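Local coordinates for 3-oxoacyl-[acyl-carrier-protein] synthase 2 (Rickettsia rickettsii, PDB 4JGA) that probably catalyses the condensation of malonyl-acyl-carrier protein with acyl chains during fatty acid elongation, as a beta-ketoacyl synthase of type II, at residues A[351-356]-A[408-413]; A[359-364]-A[369-374]; A[374-379]-A[415-420]. All coordinates share one frame; numbering follows the deposited sequence.

Interaction 1 of 3, residues A[351-356]-A[408-413]; sequences KVLMSS and KKTKID
Leu353 meets the end of Thr410 with one methyl, Leu353 CD2 standing 3.6 Å from Thr410 CG2, and the two side chains reach toward each other tip to tip. The contact is methyl against methyl. In Thr410, OG1 lies anti to the backbone N (chi1 -170°), which puts CG2 between the backbone N and the carbonyl carbon, and it is this methyl that faces the leucine. A second, looser touch comes from Lys408, whose extended aliphatic chain passes with CD 4.3 Å from Leu353 CD2. Leu353 supplies more than half of the 120 Å² buried here, using a single methyl for both neighbours. The backbones stay well apart, with the CA atoms of Leu353 and Thr410 separated by 9.0 Å. The two strands belong to different sheets of what the family indicates is a thiolase-type fold: 353-355 is an outermost strand of the mixed sheet within this chain, running parallel to 322-324, whereas the short, weakly bonded strand 408-409 pairs antiparallel with 384-385. Leu353 also packs on Tyr322 and on Ala385. At the exposed end, Lys408 NZ forms a salt bridge with Asp401, a residue whose backbone is hydrogen-bonded to Met354.

Interaction 2 of 3, residues A[359-364]-A[369-374]; sequences SSIGHL and GSVEFI. With K (potassium ion), chain C.
Val371 meets Ile361 and Leu364 with a different methyl each. Val371 CG1, anti to the backbone N at chi1 170°, stands 3.8 Å from Ile361 CD1, and these two side chains cross obliquely. Val371 CG2 is 4.0 Å from Leu364 CD2, and there the side chains run at about a right angle. Val371 thus spreads its two methyls over two residues of 359-364, one before and one after Gly362 in the chain. Ile361 gets to it from the end of the short helix 358-361: CG1 takes the position between the backbone N and the carbonyl carbon (chi1 61°), and the extended chain beyond carries CD1 across to helix 368-382. Gly362 then leaves helical geometry with a positive phi of 79°, which brings a side chain into conflict with the preceding carbonyl and so favours glycine.

Beside this apolar part lies a polar one, centred on Glu372. Its chain is extended beyond CG, and Glu372 OE1 binds the potassium ion at 2.6 Å, in a site completed by Asn324, Ala325, Ser417 and Asn418. Glu372 OE2 forms a salt bridge with Lys358 and accepts from a water at 3.2 Å. That water also donates to Gly362 O at 2.9 Å, and it accepts from Leu364 N at the same distance of 2.9 Å. The two carboxylate oxygens consequently have separate duties, one to the metal and one to the lysine and water. The chemistry implies two kinds of link: the methyl contacts are non-directional, whereas the water joins the 362-364 backbone directionally to a carboxylate that also binds potassium.

Interaction 3 of 3, residues A[374-379]-A[415-420]; sequences IFSALA and VLSNSF. With K (potassium ion), chain C.
Ser376 lies against Val415 and Ser417, two residues on the same face of the strand, using its CB for one and its OG for both. Ser376 CB stands 3.5 Å from Val415 CG1, the closest approach between the segments. Ser376 OG lies beside the backbone N and anti to the carbonyl carbon (chi1 -64°), a conformation that turns it back along the helix to hydrogen-bond Glu372 O, one turn earlier. Bonded to Glu372 O, the hydroxyl also lies against carbon: Ser376 OG is 3.6 Å from Ser417 CB and equally near Val415 CG1.

Val415 answers with both branches. CG1, anti to the backbone N (chi1 175°), fits against the serine, while the other branch follows the helix backbone, with Val415 CG2 3.9 Å from Ser376 O. Consistent with the small serine, the CA atoms of Ser376 and Val415 are 6.4 Å apart.

Ser417 divides its side chain between two tasks. CB supports Ser376 OG, whereas Ser417 OG, placed anti to the backbone N at chi1 -177°, coordinates potassium at 2.9 Å. The next residue adds a backbone ligand, Asn418 O, at 2.7 Å from the ion. Asn418 directs its amide elsewhere, hydrogen-bonding Ser428 through OD1 and Glu337 through ND2. Asn324, Ala325 and Glu372 complete the site, so helix 368-382 and strand 414-421 both contribute to it.

Helix 368-382 also packs on strands 18-26, 257-265 and 425-432. Such a buried helix, enclosed by sheet, is characteristic of the layered alpha-beta-alpha-beta-alpha thiolase fold of beta-ketoacyl synthases, here with a potassium site where helix and strand meet.

Overall arrangement
Interactions 2 and 3 are buried and share helix 368-382, with Ile374 common to both; their centres lie about 9 Å apart and both reach the potassium ion, one through a carboxylate and the other through a hydroxyl and a carbonyl. Interaction 1 sits farther out, about 19 Å between its centre and that of the chain, at the sheet's edge, where a methyl contact is bordered by the exposed Lys408. It touches interaction 3 where Ile412 CD1 packs 3.7 Å from Ala379 O, and it adjoins interaction 2 along the chain, with a Ser356 O to Ser359 OG hydrogen bond at the join. Methyl packing carries interactions 1 and 2, a serine set against the strand carries 3, and metal ligands appear only in 2 and 3.

Interaction 1 of 3, residues A[351-356]-A[408-413]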
ATOM      1  N   LYS A 351     -19.286 -30.406   9.433  1.00 23.65           N
ATOM      2  CA  LYS A 351     -19.395 -30.728   8.004  1.00 23.75           C
ATOM      3  C   LYS A 351     -18.830 -29.649   7.085  1.00 21.73           C
ATOM      4  O   LYS A 351     -18.963 -29.733   5.888  1.00 21.79           O
ATOM      5  CB  LYS A 351     -20.857 -30.894   7.612  1.00 24.95           C
ATOM      6  CG  LYS A 351     -21.615 -31.946   8.377  1.00 27.17           C
ATOM      7  CD  LYS A 351     -22.858 -32.336   7.592  1.00 28.56           C
ATOM      8  CE  LYS A 351     -23.405 -33.652   8.059  1.00 30.86           C
ATOM      9  NZ  LYS A 351     -24.567 -33.473   8.964  1.00 32.02           N
ATOM     10  N   VAL A 352     -18.243 -28.615   7.647  1.00 20.23           N
ATOM     11  CA  VAL A 352     -17.756 -27.525   6.834  1.00 18.59           C
ATOM     12  C   VAL A 352     -16.695 -28.058   5.863  1.00 17.96           C
ATOM     13  O   VAL A 352     -15.920 -28.947   6.213  1.00 18.13           O
ATOM     14  CB  VAL A 352     -17.181 -26.388   7.699  1.00 17.77           C
ATOM     15  CG1 VAL A 352     -15.873 -26.802   8.356  1.00 17.69           C
ATOM     16  CG2 VAL A 352     -16.973 -25.156   6.846  1.00 17.10           C
ATOM     17  N   LEU A 353     -16.688 -27.507   4.653  1.00 16.87           N
ATOM     18  CA  LEU A 353     -15.701 -27.834   3.656  1.00 16.34           C
ATOM     19  C   LEU A 353     -14.642 -26.749   3.674  1.00 14.94           C
ATOM     20  O   LEU A 353     -14.955 -25.569   3.852  1.00 14.39           O
ATOM     21  CB  LEU A 353     -16.323 -27.913   2.255  1.00 16.57           C
ATOM     22  CG  LEU A 353     -16.784 -29.285   1.719  1.00 17.95           C
ATOM     23  CD1 LEU A 353     -17.563 -30.099   2.739  1.00 18.90           C
ATOM     24  CD2 LEU A 353     -17.546 -29.125   0.416  1.00 18.04           C
ATOM     25  N   MET A 354     -13.395 -27.147   3.454  1.00 14.46           N
ATOM     26  CA  MET A 354     -12.283 -26.200   3.299  1.00 13.46           C
ATOM     27  C   MET A 354     -11.346 -26.710   2.217  1.00 13.55           C
ATOM     28  O   MET A 354     -11.046 -27.890   2.197  1.00 14.34           O
ATOM     29  CB  MET A 354     -11.515 -26.001   4.620  1.00 13.09           C
ATOM     30  CG  MET A 354     -10.257 -25.141   4.471  1.00 12.29           C
ATOM     31  SD  MET A 354      -9.531 -24.467   6.011  1.00 11.78           S
ATOM     32  CE  MET A 354      -8.721 -25.882   6.692  1.00 12.60           C
ATOM     33  N   SER A 355     -10.879 -25.827   1.333  1.00 12.99           N
ATOM     34  CA  SER A 355      -9.883 -26.219   0.333  1.00 13.03           C
ATOM     35  C   SER A 355      -8.905 -25.077   0.042  1.00 12.19           C
ATOM     36  O   SER A 355      -9.169 -23.919   0.355  1.00 11.39           O
ATOM     37  CB  SER A 355     -10.555 -26.703  -0.947  1.00 13.52           C
ATOM     38  OG  SER A 355     -11.091 -25.644  -1.707  1.00 12.95           O
ATOM     39  N   SER A 356      -7.737 -25.454  -0.489  1.00 12.25           N
ATOM     40  CA  SER A 356      -6.757 -24.500  -0.949  1.00 11.57           C
ATOM     41  C   SER A 356      -6.627 -24.609  -2.448  1.00 11.69           C
ATOM     42  O   SER A 356      -6.231 -25.653  -2.993  1.00 12.42           O
ATOM     43  CB  SER A 356      -5.395 -24.733  -0.333  1.00 11.73           C
ATOM     44  OG  SER A 356      -4.478 -23.842  -0.939  1.00 11.38           O
ATOM     45  N   LYS A 408     -16.204 -30.825  -5.193  1.00 23.29           N
ATOM     46  CA  LYS A 408     -17.390 -31.399  -4.570  1.00 23.91           C
ATOM     47  C   LYS A 408     -18.567 -30.422  -4.585  1.00 22.26           C
ATOM     48  O   LYS A 408     -18.464 -29.288  -4.098  1.00 20.59           O
ATOM     49  CB  LYS A 408     -17.026 -31.742  -3.145  1.00 24.76           C
ATOM     50  CG  LYS A 408     -18.000 -32.628  -2.442  1.00 26.51           C
ATOM     51  CD  LYS A 408     -17.306 -33.137  -1.200  1.00 28.05           C
ATOM     52  CE  LYS A 408     -18.104 -34.213  -0.519  1.00 30.13           C
ATOM     53  NZ  LYS A 408     -17.166 -34.898   0.404  1.00 32.10           N
ATOM     54  N   LYS A 409     -19.667 -30.840  -5.187  1.00 22.50           N
ATOM     55  CA  LYS A 409     -20.830 -29.995  -5.217  1.00 21.75           C
ATOM     56  C   LYS A 409     -21.470 -30.058  -3.838  1.00 21.71           C
ATOM     57  O   LYS A 409     -21.618 -31.124  -3.256  1.00 22.58           O
ATOM     58  CB  LYS A 409     -21.826 -30.418  -6.316  1.00 22.55           C
ATOM     59  CG  LYS A 409     -21.356 -30.214  -7.758  1.00 22.81           C
ATOM     60  CD  LYS A 409     -22.539 -30.234  -8.749  1.00 23.59           C
ATOM     61  CE  LYS A 409     -23.572 -29.084  -8.667  1.00 22.88           C
ATOM     62  NZ  LYS A 409     -23.032 -27.755  -8.250  1.00 21.41           N
ATOM     63  N   THR A 410     -21.876 -28.906  -3.328  1.00 20.86           N
ATOM     64  CA  THR A 410     -22.625 -28.862  -2.069  1.00 21.11           C
ATOM     65  C   THR A 410     -23.349 -27.518  -1.932  1.00 20.56           C
ATOM     66  O   THR A 410     -23.138 -26.599  -2.750  1.00 19.95           O
ATOM     67  CB  THR A 410     -21.705 -29.120  -0.859  1.00 21.12           C
ATOM     68  OG1 THR A 410     -22.494 -29.297   0.320  1.00 21.75           O
ATOM     69  CG2 THR A 410     -20.771 -27.983  -0.644  1.00 19.89           C
ATOM     70  N   LYS A 411     -24.195 -27.408  -0.908  1.00 21.19           N
ATOM     71  CA  LYS A 411     -24.869 -26.152  -0.620  1.00 20.99           C
ATOM     72  C   LYS A 411     -23.845 -25.138  -0.105  1.00 19.39           C
ATOM     73  O   LYS A 411     -23.200 -25.373   0.913  1.00 18.96           O
ATOM     74  CB  LYS A 411     -25.983 -26.328   0.413  1.00 22.61           C
ATOM     75  CG  LYS A 411     -26.767 -25.047   0.687  1.00 23.21           C
ATOM     76  CD  LYS A 411     -27.238 -24.973   2.139  1.00 24.71           C
ATOM     77  CE  LYS A 411     -26.104 -24.840   3.177  1.00 24.23           C
ATOM     78  NZ  LYS A 411     -26.201 -23.605   4.027  1.00 24.50           N
ATOM     79  N   ILE A 412     -23.733 -24.013  -0.825  1.00 18.47           N
ATOM     80  CA  ILE A 412     -22.803 -22.938  -0.487  1.00 17.36           C
ATOM     81  C   ILE A 412     -23.470 -21.558  -0.527  1.00 17.42           C
ATOM     82  O   ILE A 412     -23.653 -20.969  -1.600  1.00 17.32           O
ATOM     83  CB  ILE A 412     -21.557 -22.915  -1.388  1.00 16.54           C
ATOM     84  CG1 ILE A 412     -20.866 -24.284  -1.373  1.00 16.82           C
ATOM     85  CG2 ILE A 412     -20.579 -21.850  -0.884  1.00 15.58           C
ATOM     86  CD1 ILE A 412     -19.607 -24.337  -2.213  1.00 16.32           C
ATOM     87  N   ASP A 413     -23.828 -21.063   0.658  1.00 17.73           N
ATOM     88  CA  ASP A 413     -24.468 -19.769   0.814  1.00 18.25           C
ATOM     89  C   ASP A 413     -23.550 -18.780   1.530  1.00 17.39           C
ATOM     90  O   ASP A 413     -23.715 -17.590   1.374  1.00 17.71           O
ATOM     91  CB  ASP A 413     -25.760 -19.915   1.598  1.00 19.93           C
ATOM     92  CG  ASP A 413     -26.874 -20.593   0.780  1.00 21.15           C
ATOM     93  OD1 ASP A 413     -26.857 -20.558  -0.462  1.00 21.10           O
ATOM     94  OD2 ASP A 413     -27.751 -21.184   1.395  1.00 22.46           O
TER

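Interaction 2 of 3, residues A[359-364]-A[369-374]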
ATOM      1  N   SER A 359      -3.186 -25.183  -4.281  1.00 11.93           N
ATOM      2  CA  SER A 359      -2.876 -26.530  -4.760  1.00 12.78           C
ATOM      3  C   SER A 359      -2.839 -26.603  -6.293  1.00 13.13           C
ATOM      4  O   SER A 359      -2.167 -27.480  -6.855  1.00 13.85           O
ATOM      5  CB  SER A 359      -3.893 -27.553  -4.208  1.00 13.28           C
ATOM      6  OG  SER A 359      -5.160 -27.431  -4.813  1.00 13.16           O
ATOM      7  N   SER A 360      -3.551 -25.686  -6.958  1.00 12.68           N
ATOM      8  CA  SER A 360      -3.589 -25.658  -8.417  0.60 13.03           C
ATOM      9  C   SER A 360      -2.721 -24.571  -9.036  1.00 12.74           C
ATOM     10  O   SER A 360      -2.000 -24.836 -10.003  1.00 13.28           O
ATOM     11  CB  SER A 360      -5.000 -25.497  -8.938  0.60 12.96           C
ATOM     12  OG  SER A 360      -4.955 -24.956 -10.235  0.60 12.90           O
ATOM     13  N   ILE A 361      -2.781 -23.356  -8.514  1.00 12.09           N
ATOM     14  CA  ILE A 361      -2.082 -22.222  -9.159  1.00 11.84           C
ATOM     15  C   ILE A 361      -0.890 -21.687  -8.411  1.00 11.70           C
ATOM     16  O   ILE A 361      -0.245 -20.738  -8.867  1.00 11.49           O
ATOM     17  CB  ILE A 361      -3.041 -21.047  -9.451  1.00 11.25           C
ATOM     18  CG1 ILE A 361      -3.688 -20.477  -8.184  1.00 10.60           C
ATOM     19  CG2 ILE A 361      -4.118 -21.481 -10.433  1.00 11.64           C
ATOM     20  CD1 ILE A 361      -4.474 -19.198  -8.419  1.00 10.09           C
ATOM     21  N   GLY A 362      -0.599 -22.266  -7.260  1.00 11.89           N
ATOM     22  CA  GLY A 362       0.492 -21.775  -6.455  1.00 11.97           C
ATOM     23  C   GLY A 362       0.065 -20.543  -5.681  1.00 11.45           C
ATOM     24  O   GLY A 362      -1.147 -20.234  -5.522  1.00 11.26           O
ATOM     25  N   HIS A 363       1.068 -19.851  -5.174  1.00 11.47           N
ATOM     26  CA  HIS A 363       0.861 -18.735  -4.268  1.00 10.91           C
ATOM     27  C   HIS A 363       1.157 -17.423  -5.014  1.00 10.42           C
ATOM     28  O   HIS A 363       2.302 -17.075  -5.247  1.00 10.54           O
ATOM     29  CB  HIS A 363       1.785 -18.928  -3.071  1.00 11.15           C
ATOM     30  CG  HIS A 363       1.546 -17.967  -1.958  1.00 10.73           C
ATOM     31  ND1 HIS A 363       0.719 -16.870  -2.083  1.00 10.37           N
ATOM     32  CD2 HIS A 363       2.069 -17.910  -0.711  1.00 10.74           C
ATOM     33  CE1 HIS A 363       0.709 -16.201  -0.940  1.00 10.03           C
ATOM     34  NE2 HIS A 363       1.527 -16.811  -0.095  1.00 10.35           N
ATOM     35  N   LEU A 364       0.101 -16.707  -5.384  1.00 10.05           N
ATOM     36  CA  LEU A 364       0.225 -15.460  -6.157  1.00  9.73           C
ATOM     37  C   LEU A 364       0.540 -14.236  -5.309  1.00  9.13           C
ATOM     38  O   LEU A 364       0.426 -13.101  -5.762  1.00  8.86           O
ATOM     39  CB  LEU A 364      -1.047 -15.233  -6.978  1.00  9.74           C
ATOM     40  CG  LEU A 364      -1.070 -15.918  -8.349  1.00 10.36           C
ATOM     41  CD1 LEU A 364      -1.031 -17.442  -8.263  1.00 10.97           C
ATOM     42  CD2 LEU A 364      -2.291 -15.477  -9.161  1.00 10.32           C
ATOM     43  N   GLY A 369      -5.083 -13.258  -2.393  1.00  7.98           N
ATOM     44  CA  GLY A 369      -6.312 -13.015  -1.667  1.00  7.71           C
ATOM     45  C   GLY A 369      -7.466 -12.600  -2.546  1.00  7.78           C
ATOM     46  O   GLY A 369      -8.625 -12.893  -2.221  1.00  7.87           O
ATOM     47  N   SER A 370      -7.182 -11.876  -3.632  1.00  7.60           N
ATOM     48  CA  SER A 370      -8.246 -11.386  -4.477  1.00  7.65           C
ATOM     49  C   SER A 370      -8.677 -12.431  -5.499  1.00  8.09           C
ATOM     50  O   SER A 370      -9.873 -12.609  -5.764  1.00  8.34           O
ATOM     51  CB  SER A 370      -7.816 -10.090  -5.163  1.00  7.56           C
ATOM     52  OG  SER A 370      -6.614 -10.246  -5.884  1.00  7.51           O
ATOM     53  N   VAL A 371      -7.706 -13.146  -6.053  1.00  8.24           N
ATOM     54  CA  VAL A 371      -7.993 -14.320  -6.851  1.00  8.65           C
ATOM     55  C   VAL A 371      -8.880 -15.309  -6.066  1.00  8.95           C
ATOM     56  O   VAL A 371      -9.872 -15.851  -6.572  1.00  9.36           O
ATOM     57  CB  VAL A 371      -6.666 -14.969  -7.334  1.00  8.83           C
ATOM     58  CG1 VAL A 371      -6.908 -16.324  -7.951  1.00  9.41           C
ATOM     59  CG2 VAL A 371      -5.993 -14.083  -8.386  1.00  8.77           C
ATOM     60  N   GLU A 372      -8.512 -15.563  -4.818  1.00  8.80           N
ATOM     61  CA  GLU A 372      -9.232 -16.535  -4.023  1.00  9.19           C
ATOM     62  C   GLU A 372     -10.628 -16.034  -3.585  1.00  9.23           C
ATOM     63  O   GLU A 372     -11.566 -16.833  -3.430  1.00  9.78           O
ATOM     64  CB  GLU A 372      -8.378 -16.923  -2.828  1.00  9.13           C
ATOM     65  CG  GLU A 372      -7.247 -17.853  -3.245  1.00  9.44           C
ATOM     66  CD  GLU A 372      -6.030 -17.822  -2.323  1.00  9.41           C
ATOM     67  OE1 GLU A 372      -6.188 -17.400  -1.142  1.00  9.25           O
ATOM     68  OE2 GLU A 372      -4.926 -18.247  -2.785  1.00  9.54           O
ATOM     69  N   PHE A 373     -10.748 -14.730  -3.391  1.00  8.79           N
ATOM     70  CA  PHE A 373     -12.037 -14.083  -3.176  1.00  8.94           C
ATOM     71  C   PHE A 373     -12.982 -14.328  -4.362  1.00  9.50           C
ATOM     72  O   PHE A 373     -14.159 -14.610  -4.192  1.00  9.91           O
ATOM     73  CB  PHE A 373     -11.835 -12.586  -2.951  1.00  8.37           C
ATOM     74  CG  PHE A 373     -13.115 -11.806  -2.753  1.00  8.37           C
ATOM     75  CD1 PHE A 373     -13.782 -11.271  -3.828  1.00  8.48           C
ATOM     76  CD2 PHE A 373     -13.644 -11.622  -1.477  1.00  8.34           C
ATOM     77  CE1 PHE A 373     -14.955 -10.545  -3.672  1.00  8.72           C
ATOM     78  CE2 PHE A 373     -14.812 -10.898  -1.304  1.00  8.58           C
ATOM     79  CZ  PHE A 373     -15.477 -10.351  -2.404  1.00  8.72           C
ATOM     80  N   ILE A 374     -12.442 -14.198  -5.573  1.00  9.66           N
ATOM     81  CA  ILE A 374     -13.191 -14.512  -6.783  1.00  9.99           C
ATOM     82  C   ILE A 374     -13.616 -15.986  -6.844  1.00 10.44           C
ATOM     83  O   ILE A 374     -14.804 -16.294  -7.107  1.00 11.09           O
ATOM     84  CB  ILE A 374     -12.394 -14.075  -8.010  1.00 10.02           C
ATOM     85  CG1 ILE A 374     -12.340 -12.537  -8.049  1.00  9.85           C
ATOM     86  CG2 ILE A 374     -13.018 -14.620  -9.285  1.00 10.62           C
ATOM     87  CD1 ILE A 374     -11.326 -11.919  -8.998  1.00  9.83           C
TER
HETATM   88  K     K C 501      -8.063 -17.820   0.667  1.00  9.08           K
HETATM   89  O   HOH W   1      -2.582 -17.828  -4.965  1.00  7.27           O

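Interaction 3 of 3, residues A[374-379]-A[415-420]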
ATOM      1  N   ILE A 374     -12.442 -14.198  -5.573  1.00  9.66           N
ATOM      2  CA  ILE A 374     -13.191 -14.512  -6.783  1.00  9.99           C
ATOM      3  C   ILE A 374     -13.616 -15.986  -6.844  1.00 10.44           C
ATOM      4  O   ILE A 374     -14.804 -16.294  -7.107  1.00 11.09           O
ATOM      5  CB  ILE A 374     -12.394 -14.075  -8.010  1.00 10.02           C
ATOM      6  CG1 ILE A 374     -12.340 -12.537  -8.049  1.00  9.85           C
ATOM      7  CG2 ILE A 374     -13.018 -14.620  -9.285  1.00 10.62           C
ATOM      8  CD1 ILE A 374     -11.326 -11.919  -8.998  1.00  9.83           C
ATOM      9  N   PHE A 375     -12.684 -16.900  -6.575  1.00 10.35           N
ATOM     10  CA  PHE A 375     -13.033 -18.334  -6.520  1.00 10.88           C
ATOM     11  C   PHE A 375     -14.150 -18.580  -5.518  1.00 11.06           C
ATOM     12  O   PHE A 375     -15.044 -19.404  -5.769  1.00 11.65           O
ATOM     13  CB  PHE A 375     -11.822 -19.216  -6.183  1.00 10.81           C
ATOM     14  CG  PHE A 375     -10.729 -19.207  -7.222  1.00 10.77           C
ATOM     15  CD1 PHE A 375     -10.973 -18.884  -8.538  1.00 11.01           C
ATOM     16  CD2 PHE A 375      -9.430 -19.553  -6.862  1.00 10.77           C
ATOM     17  CE1 PHE A 375      -9.956 -18.919  -9.471  1.00 11.11           C
ATOM     18  CE2 PHE A 375      -8.388 -19.569  -7.798  1.00 10.80           C
ATOM     19  CZ  PHE A 375      -8.665 -19.259  -9.101  1.00 10.98           C
ATOM     20  N   SER A 376     -14.104 -17.846  -4.402  1.00 10.58           N
ATOM     21  CA  SER A 376     -15.103 -17.962  -3.339  1.00 10.74           C
ATOM     22  C   SER A 376     -16.506 -17.550  -3.816  1.00 11.19           C
ATOM     23  O   SER A 376     -17.499 -18.264  -3.569  1.00 11.60           O
ATOM     24  CB  SER A 376     -14.672 -17.162  -2.103  1.00 10.43           C
ATOM     25  OG  SER A 376     -13.464 -17.685  -1.524  1.00 10.10           O
ATOM     26  N   ALA A 377     -16.568 -16.442  -4.553  1.00 10.88           N
ATOM     27  CA  ALA A 377     -17.800 -16.012  -5.158  1.00 11.19           C
ATOM     28  C   ALA A 377     -18.321 -17.022  -6.189  1.00 11.74           C
ATOM     29  O   ALA A 377     -19.519 -17.241  -6.306  1.00 12.32           O
ATOM     30  CB  ALA A 377     -17.598 -14.658  -5.803  1.00 10.91           C
ATOM     31  N   LEU A 378     -17.423 -17.577  -6.985  1.00 11.64           N
ATOM     32  CA  LEU A 378     -17.816 -18.556  -7.996  1.00 12.24           C
ATOM     33  C   LEU A 378     -18.284 -19.869  -7.360  1.00 12.50           C
ATOM     34  O   LEU A 378     -19.130 -20.532  -7.901  1.00 12.95           O
ATOM     35  CB  LEU A 378     -16.666 -18.794  -9.005  1.00 12.20           C
ATOM     36  CG  LEU A 378     -16.349 -17.567  -9.862  1.00 11.97           C
ATOM     37  CD1 LEU A 378     -14.986 -17.668 -10.528  1.00 11.85           C
ATOM     38  CD2 LEU A 378     -17.396 -17.379 -10.911  1.00 12.57           C
ATOM     39  N   ALA A 379     -17.707 -20.246  -6.218  1.00 12.24           N
ATOM     40  CA  ALA A 379     -18.189 -21.431  -5.501  1.00 12.78           C
ATOM     41  C   ALA A 379     -19.666 -21.272  -5.121  1.00 13.24           C
ATOM     42  O   ALA A 379     -20.438 -22.235  -5.139  1.00 13.83           O
ATOM     43  CB  ALA A 379     -17.355 -21.704  -4.256  1.00 12.48           C
ATOM     44  N   VAL A 415     -19.389 -18.099   2.512  1.00 14.03           N
ATOM     45  CA  VAL A 415     -18.000 -18.491   2.321  1.00 13.27           C
ATOM     46  C   VAL A 415     -17.055 -17.580   3.096  1.00 12.69           C
ATOM     47  O   VAL A 415     -17.253 -16.366   3.141  1.00 12.64           O
ATOM     48  CB  VAL A 415     -17.614 -18.436   0.850  1.00 13.01           C
ATOM     49  CG1 VAL A 415     -16.120 -18.738   0.678  1.00 12.50           C
ATOM     50  CG2 VAL A 415     -18.455 -19.425   0.060  1.00 13.76           C
ATOM     51  N   LEU A 416     -16.050 -18.193   3.719  1.00 12.56           N
ATOM     52  CA  LEU A 416     -14.968 -17.504   4.397  1.00 12.13           C
ATOM     53  C   LEU A 416     -13.680 -17.724   3.576  1.00 11.61           C
ATOM     54  O   LEU A 416     -13.373 -18.857   3.178  1.00 11.85           O
ATOM     55  CB  LEU A 416     -14.767 -18.068   5.819  1.00 13.01           C
ATOM     56  CG  LEU A 416     -13.540 -17.615   6.611  1.00 12.93           C
ATOM     57  CD1 LEU A 416     -13.684 -16.171   7.041  1.00 12.71           C
ATOM     58  CD2 LEU A 416     -13.329 -18.466   7.842  1.00 14.20           C
ATOM     59  N   SER A 417     -12.918 -16.654   3.361  1.00 10.83           N
ATOM     60  CA  SER A 417     -11.640 -16.755   2.667  1.00 10.55           C
ATOM     61  C   SER A 417     -10.545 -16.046   3.476  1.00 10.33           C
ATOM     62  O   SER A 417     -10.690 -14.903   3.859  1.00  9.83           O
ATOM     63  CB  SER A 417     -11.744 -16.130   1.258  1.00 10.33           C
ATOM     64  OG  SER A 417     -10.527 -16.270   0.539  1.00 10.24           O
ATOM     65  N   ASN A 418      -9.453 -16.768   3.719  1.00 10.84           N
ATOM     66  CA  ASN A 418      -8.334 -16.305   4.495  1.00 10.90           C
ATOM     67  C   ASN A 418      -7.103 -15.934   3.662  1.00 11.12           C
ATOM     68  O   ASN A 418      -6.804 -16.586   2.666  1.00 11.10           O
ATOM     69  CB  ASN A 418      -7.905 -17.408   5.468  1.00 11.75           C
ATOM     70  CG  ASN A 418      -8.952 -17.751   6.503  1.00 12.19           C
ATOM     71  OD1 ASN A 418      -9.826 -16.953   6.842  1.00 11.88           O
ATOM     72  ND2 ASN A 418      -8.873 -18.961   7.003  1.00 13.43           N
ATOM     73  N   SER A 419      -6.352 -14.951   4.156  1.00 11.24           N
ATOM     74  CA  SER A 419      -5.023 -14.626   3.632  1.00 12.08           C
ATOM     75  C   SER A 419      -4.118 -14.133   4.729  1.00 12.74           C
ATOM     76  O   SER A 419      -4.507 -13.223   5.497  1.00 12.48           O
ATOM     77  CB  SER A 419      -5.062 -13.500   2.615  1.00 11.84           C
ATOM     78  OG  SER A 419      -5.962 -13.764   1.576  1.00 12.20           O
ATOM     79  N   PHE A 420      -2.923 -14.723   4.812  1.00 13.90           N
ATOM     80  CA  PHE A 420      -1.949 -14.368   5.837  1.00 14.28           C
ATOM     81  C   PHE A 420      -0.634 -13.974   5.147  1.00 14.54           C
ATOM     82  O   PHE A 420      -0.317 -14.449   4.031  1.00 15.48           O
ATOM     83  CB  PHE A 420      -1.740 -15.533   6.819  1.00 15.97           C
ATOM     84  CG  PHE A 420      -3.030 -16.229   7.250  1.00 16.38           C
ATOM     85  CD1 PHE A 420      -4.113 -15.494   7.735  1.00 15.97           C
ATOM     86  CD2 PHE A 420      -3.137 -17.603   7.210  1.00 17.78           C
ATOM     87  CE1 PHE A 420      -5.300 -16.109   8.099  1.00 16.31           C
ATOM     88  CE2 PHE A 420      -4.325 -18.246   7.583  1.00 18.05           C
ATOM     89  CZ  PHE A 420      -5.395 -17.497   8.036  1.00 17.56           C
TER
HETATM   90  K     K C 501      -8.063 -17.820   0.667  1.00  9.08           K